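Local coordinates for protein Niban 2 (Homo sapiens, PDB 7CTP), which may help suppress apoptosis and promote melanoma cell invasion, as a myristoylated, PH domain-containing member of the Niban family, at residues Glu538-Leu541 / Gln542-Met545; Lys512-Leu515 / Pro516-Gln519. All blocks are in the same frame, centred on the assembly; numbering follows the deposited sequence.

Contact 1: residues Glu538-Leu541 / Gln542-Met545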
loop_
_atom_site.group_PDB
_atom_site.type_symbol
_atom_site.label_atom_id
_atom_site.label_comp_id
_atom_site.label_asym_id
_atom_site.label_seq_id
_atom_site.Cartn_x
_atom_site.Cartn_y
_atom_site.Cartn_z
ATOM N N GLU A 538 -13.207 -1.448 19.000
ATOM C CA GLU A 538 -12.166 -1.915 19.916
ATOM C C GLU A 538 -12.682 -3.047 20.800
ATOM O O GLU A 538 -11.932 -3.977 21.123
ATOM C CB GLU A 538 -11.651 -0.760 20.786
ATOM C CG GLU A 538 -10.836 0.288 20.032
ATOM C CD GLU A 538 -10.364 1.427 20.931
ATOM O OE1 GLU A 538 -10.212 2.568 20.434
ATOM O OE2 GLU A 538 -10.151 1.180 22.136
ATOM N N VAL A 539 -13.951 -2.981 21.210
ATOM C CA VAL A 539 -14.545 -4.074 21.981
ATOM C C VAL A 539 -14.543 -5.359 21.159
ATOM O O VAL A 539 -14.166 -6.434 21.643
ATOM C CB VAL A 539 -15.964 -3.701 22.446
ATOM C CG1 VAL A 539 -16.728 -4.952 22.916
ATOM C CG2 VAL A 539 -15.894 -2.672 23.571
ATOM N N VAL A 540 -14.932 -5.255 19.888
ATOM C CA VAL A 540 -14.934 -6.425 19.010
ATOM C C VAL A 540 -13.516 -6.947 18.807
ATOM O O VAL A 540 -13.274 -8.163 18.815
ATOM C CB VAL A 540 -15.605 -6.083 17.669
ATOM C CG1 VAL A 540 -15.476 -7.258 16.703
ATOM C CG2 VAL A 540 -17.061 -5.721 17.897
ATOM N N LEU A 541 -12.560 -6.035 18.598
ATOM C CA LEU A 541 -11.167 -6.438 18.416
ATOM C C LEU A 541 -10.684 -7.281 19.585
ATOM O O LEU A 541 -9.936 -8.247 19.396
ATOM C CB LEU A 541 -10.271 -5.206 18.243
ATOM C CG LEU A 541 -8.760 -5.411 18.059
ATOM C CD1 LEU A 541 -8.201 -4.366 17.110
ATOM C CD2 LEU A 541 -8.006 -5.354 19.388
ATOM N N GLN A 542 -11.096 -6.927 20.805
ATOM C CA GLN A 542 -10.582 -7.631 21.975
ATOM C C GLN A 542 -11.104 -9.062 22.044
ATOM O O GLN A 542 -10.468 -9.915 22.673
ATOM C CB GLN A 542 -10.928 -6.866 23.250
ATOM C CG GLN A 542 -10.027 -5.656 23.496
ATOM C CD GLN A 542 -8.553 -6.013 23.516
ATOM O OE1 GLN A 542 -8.151 -7.008 24.121
ATOM N NE2 GLN A 542 -7.736 -5.196 22.858
ATOM N N THR A 543 -12.224 -9.357 21.380
ATOM C CA THR A 543 -12.762 -10.716 21.410
ATOM C C THR A 543 -11.948 -11.686 20.558
ATOM O O THR A 543 -11.973 -12.895 20.813
ATOM C CB THR A 543 -14.220 -10.727 20.950
ATOM O OG1 THR A 543 -14.280 -10.458 19.542
ATOM C CG2 THR A 543 -15.023 -9.701 21.699
ATOM N N VAL A 544 -11.232 -11.201 19.541
ATOM C CA VAL A 544 -10.356 -12.087 18.775
ATOM C C VAL A 544 -8.911 -12.037 19.237
ATOM O O VAL A 544 -8.107 -12.877 18.800
ATOM C CB VAL A 544 -10.393 -11.782 17.264
ATOM C CG1 VAL A 544 -11.713 -12.160 16.679
ATOM C CG2 VAL A 544 -10.062 -10.320 16.998
ATOM N N MET A 545 -8.556 -11.094 20.112
ATOM C CA MET A 545 -7.151 -10.851 20.419
ATOM C C MET A 545 -6.487 -12.072 21.042
ATOM O O MET A 545 -5.346 -12.406 20.699
ATOM C CB MET A 545 -7.029 -9.640 21.339
ATOM C CG MET A 545 -5.753 -8.851 21.130
ATOM S SD MET A 545 -5.468 -8.450 19.401
ATOM C CE MET A 545 -3.694 -8.301 19.409
#
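Thr543 turns its hydroxyl back along the chain onto the carbonyl of Val540, three residues earlier, a side-chain to main-chain bond inside the helix 532-555. OG1 of Thr543 stands 2.6 Å from O of Val540, in the carbonyl plane and on a lone pair. A chi1 of 70° sets OG1 between the backbone N and the carbonyl carbon of Thr543. The same oxygen is gripped a second time, by N of Thr543 at 3.0 Å from O of Val540, but that donor lies 61° out of the carbonyl plane. N of Val544 meets O of Leu541 at 3.2 Å, likewise i to i+3, whereas N of Gln542 keeps the alpha-helical i to i+4 bond to O of Glu538. The i to i+3 bonds are consistent with a locally tightened helix, and threonine suits it by adding a donor. An alanine at Thr543 would remove both OG1 and CG2, so O of Val540 would probably lose its in-plane partner and a gap would open against Leu327 and Val334 of helix 260-337. The branched Val539, Val540 and Val544 belong to the buried flank; Val544 touches Val334 as well as Leu496 and Leu503 of helix 464-511. The solvent side is looser: Gln542 is exposed, its bent, polar chain suited to water. The amide end of Gln542 crosses the partly exposed Leu541, with NE2 of Gln542 3.5 Å from CD2 of Leu541. Leu541 bridges from there to the buried Met545, beside Ile500 and Arg492 of helix 464-511: the same CD2 of Leu541 also touches SD of Met545, at 4.0 Å.

Contact 2: residues Lys512-Leu515 / Pro516-Gln519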
loop_
_atom_site.group_PDB
_atom_site.type_symbol
_atom_site.label_atom_id
_atom_site.label_comp_id
_atom_site.label_asym_id
_atom_site.label_seq_id
_atom_site.Cartn_x
_atom_site.Cartn_y
_atom_site.Cartn_z
ATOM N N LYS A 512 -26.086 -1.860 14.470
ATOM C CA LYS A 512 -26.031 -0.591 13.745
ATOM C C LYS A 512 -27.171 0.332 14.149
ATOM O O LYS A 512 -26.997 1.556 14.209
ATOM C CB LYS A 512 -26.036 -0.821 12.232
ATOM C CG LYS A 512 -25.836 0.480 11.440
ATOM C CD LYS A 512 -25.368 0.262 10.000
ATOM C CE LYS A 512 -25.709 -1.122 9.468
ATOM N NZ LYS A 512 -24.833 -1.522 8.318
ATOM N N SER A 513 -28.337 -0.237 14.454
ATOM C CA SER A 513 -29.461 0.587 14.884
ATOM C C SER A 513 -29.323 1.022 16.337
ATOM O O SER A 513 -29.898 2.041 16.735
ATOM C CB SER A 513 -30.771 -0.174 14.695
ATOM O OG SER A 513 -30.790 -1.332 15.513
ATOM N N GLU A 514 -28.563 0.276 17.135
ATOM C CA GLU A 514 -28.538 0.442 18.583
ATOM C C GLU A 514 -27.383 1.300 19.085
ATOM O O GLU A 514 -27.534 1.987 20.101
ATOM C CB GLU A 514 -28.460 -0.929 19.259
ATOM C CG GLU A 514 -29.696 -1.793 19.074
ATOM C CD GLU A 514 -30.962 -1.102 19.534
ATOM O OE1 GLU A 514 -30.969 -0.554 20.657
ATOM O OE2 GLU A 514 -31.950 -1.108 18.767
ATOM N N LEU A 515 -26.242 1.266 18.395
ATOM C CA LEU A 515 -25.063 2.004 18.844
ATOM C C LEU A 515 -25.300 3.490 19.100
ATOM O O LEU A 515 -24.746 4.009 20.089
ATOM C CB LEU A 515 -23.930 1.826 17.823
ATOM C CG LEU A 515 -23.286 0.447 17.754
ATOM C CD1 LEU A 515 -22.229 0.435 16.660
ATOM C CD2 LEU A 515 -22.684 0.069 19.101
ATOM N N PRO A 516 -26.060 4.232 18.285
ATOM C CA PRO A 516 -26.226 5.666 18.571
ATOM C C PRO A 516 -26.803 5.958 19.946
ATOM O O PRO A 516 -26.594 7.063 20.467
ATOM C CB PRO A 516 -27.165 6.141 17.453
ATOM C CG PRO A 516 -26.865 5.211 16.322
ATOM C CD PRO A 516 -26.641 3.883 16.971
ATOM N N ARG A 517 -27.500 5.002 20.563
ATOM C CA ARG A 517 -28.041 5.230 21.899
ATOM C C ARG A 517 -26.943 5.422 22.937
ATOM O O ARG A 517 -27.205 5.999 23.998
ATOM C CB ARG A 517 -28.967 4.071 22.295
ATOM C CG ARG A 517 -28.302 2.965 23.109
ATOM C CD ARG A 517 -29.103 1.658 23.081
ATOM N NE ARG A 517 -28.559 0.675 24.018
ATOM C CZ ARG A 517 -28.727 -0.642 23.921
ATOM N NH1 ARG A 517 -29.431 -1.160 22.920
ATOM N NH2 ARG A 517 -28.191 -1.442 24.832
ATOM N N PHE A 518 -25.717 4.978 22.646
ATOM C CA PHE A 518 -24.596 5.145 23.565
ATOM C C PHE A 518 -23.928 6.510 23.460
ATOM O O PHE A 518 -23.026 6.787 24.256
ATOM C CB PHE A 518 -23.520 4.081 23.324
ATOM C CG PHE A 518 -23.960 2.663 23.613
ATOM C CD1 PHE A 518 -24.063 2.201 24.915
ATOM C CD2 PHE A 518 -24.238 1.787 22.574
ATOM C CE1 PHE A 518 -24.451 0.894 25.180
ATOM C CE2 PHE A 518 -24.629 0.480 22.832
ATOM C CZ PHE A 518 -24.736 0.035 24.137
ATOM N N GLN A 519 -24.309 7.343 22.484
ATOM C CA GLN A 519 -23.657 8.640 22.327
ATOM C C GLN A 519 -23.792 9.479 23.587
ATOM O O GLN A 519 -22.872 10.220 23.950
ATOM C CB GLN A 519 -24.235 9.403 21.142
ATOM C CG GLN A 519 -23.517 10.731 20.882
ATOM C CD GLN A 519 -22.113 10.529 20.373
ATOM O OE1 GLN A 519 -21.864 9.643 19.555
ATOM N NE2 GLN A 519 -21.180 11.354 20.847
#
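Glu514 and Arg517 close a turn of 3-10 character twice over, once through the backbone and once through their charged ends. In the backbone, N of Arg517 donates to O of Glu514 at 3.1 Å. The side chains add a salt bridge, with NH1 of Arg517 2.8 Å from OE1 of Glu514. The carboxylate oxygen lies almost exactly in the guanidinium plane, yet the two flat groups are turned 64° apart, and NH1 meets OE1 on its anti side; the pair is therefore held by a single N-H rather than by a two-pronged, coplanar grip. Glutamate can reach because its chain folds at chi2 (-55°), while arginine stays extended from CG to NE, its CB, CG and CD gathered close to O of Glu514. The other carboxylate oxygen, OE2 of Glu514, receives a weak bond from OG of Ser513.

The next carbonyl is satisfied in the same i to i+3 pattern: N of Phe518 lies 2.9 Å from O of Leu515, with a fairly straight N-H...O angle of 161°. N of Gln519 then bonds to O of Pro516, continuing the series. Proline suits the first turn because its nitrogen has no hydrogen to offer and its ring fixes phi near the helical value; CD of Pro516 lies 3.5 Å from CB of Leu515, next to it in the chain. The two buried residues are apolar, and CD2 of Leu515 approaches CD2 of Phe518 at 4.2 Å.

This turn belongs to the connection between helices 464-511 and 532-555. Leu515 packs on Val532, Glu533 and Tyr536 of helix 532-555, while Phe518 reaches Leu318 and Lys321 of helix 260-337, where Phe325 also takes a cation-pi contact from Arg517.

Contact 2 precedes contact 1 along the chain: 512-519 lies in the connection that follows helix 464-511 and leads into helix 532-555. Their centres are 18 Å apart and their nearest atoms about 8 Å, so they do not touch. What joins them is shared support: contact 1 is part of helix 532-555, contact 2 packs on its start through Leu515 and Gln519, and both lean on helix 260-337. In each, one i to i+3 backbone bond is accompanied by a side-chain bond between the same two residues, Thr543 to O of Val540 in contact 1 and the Glu514-Arg517 salt bridge in contact 2. Both belong to the helical part, distinct from the PH-domain strands.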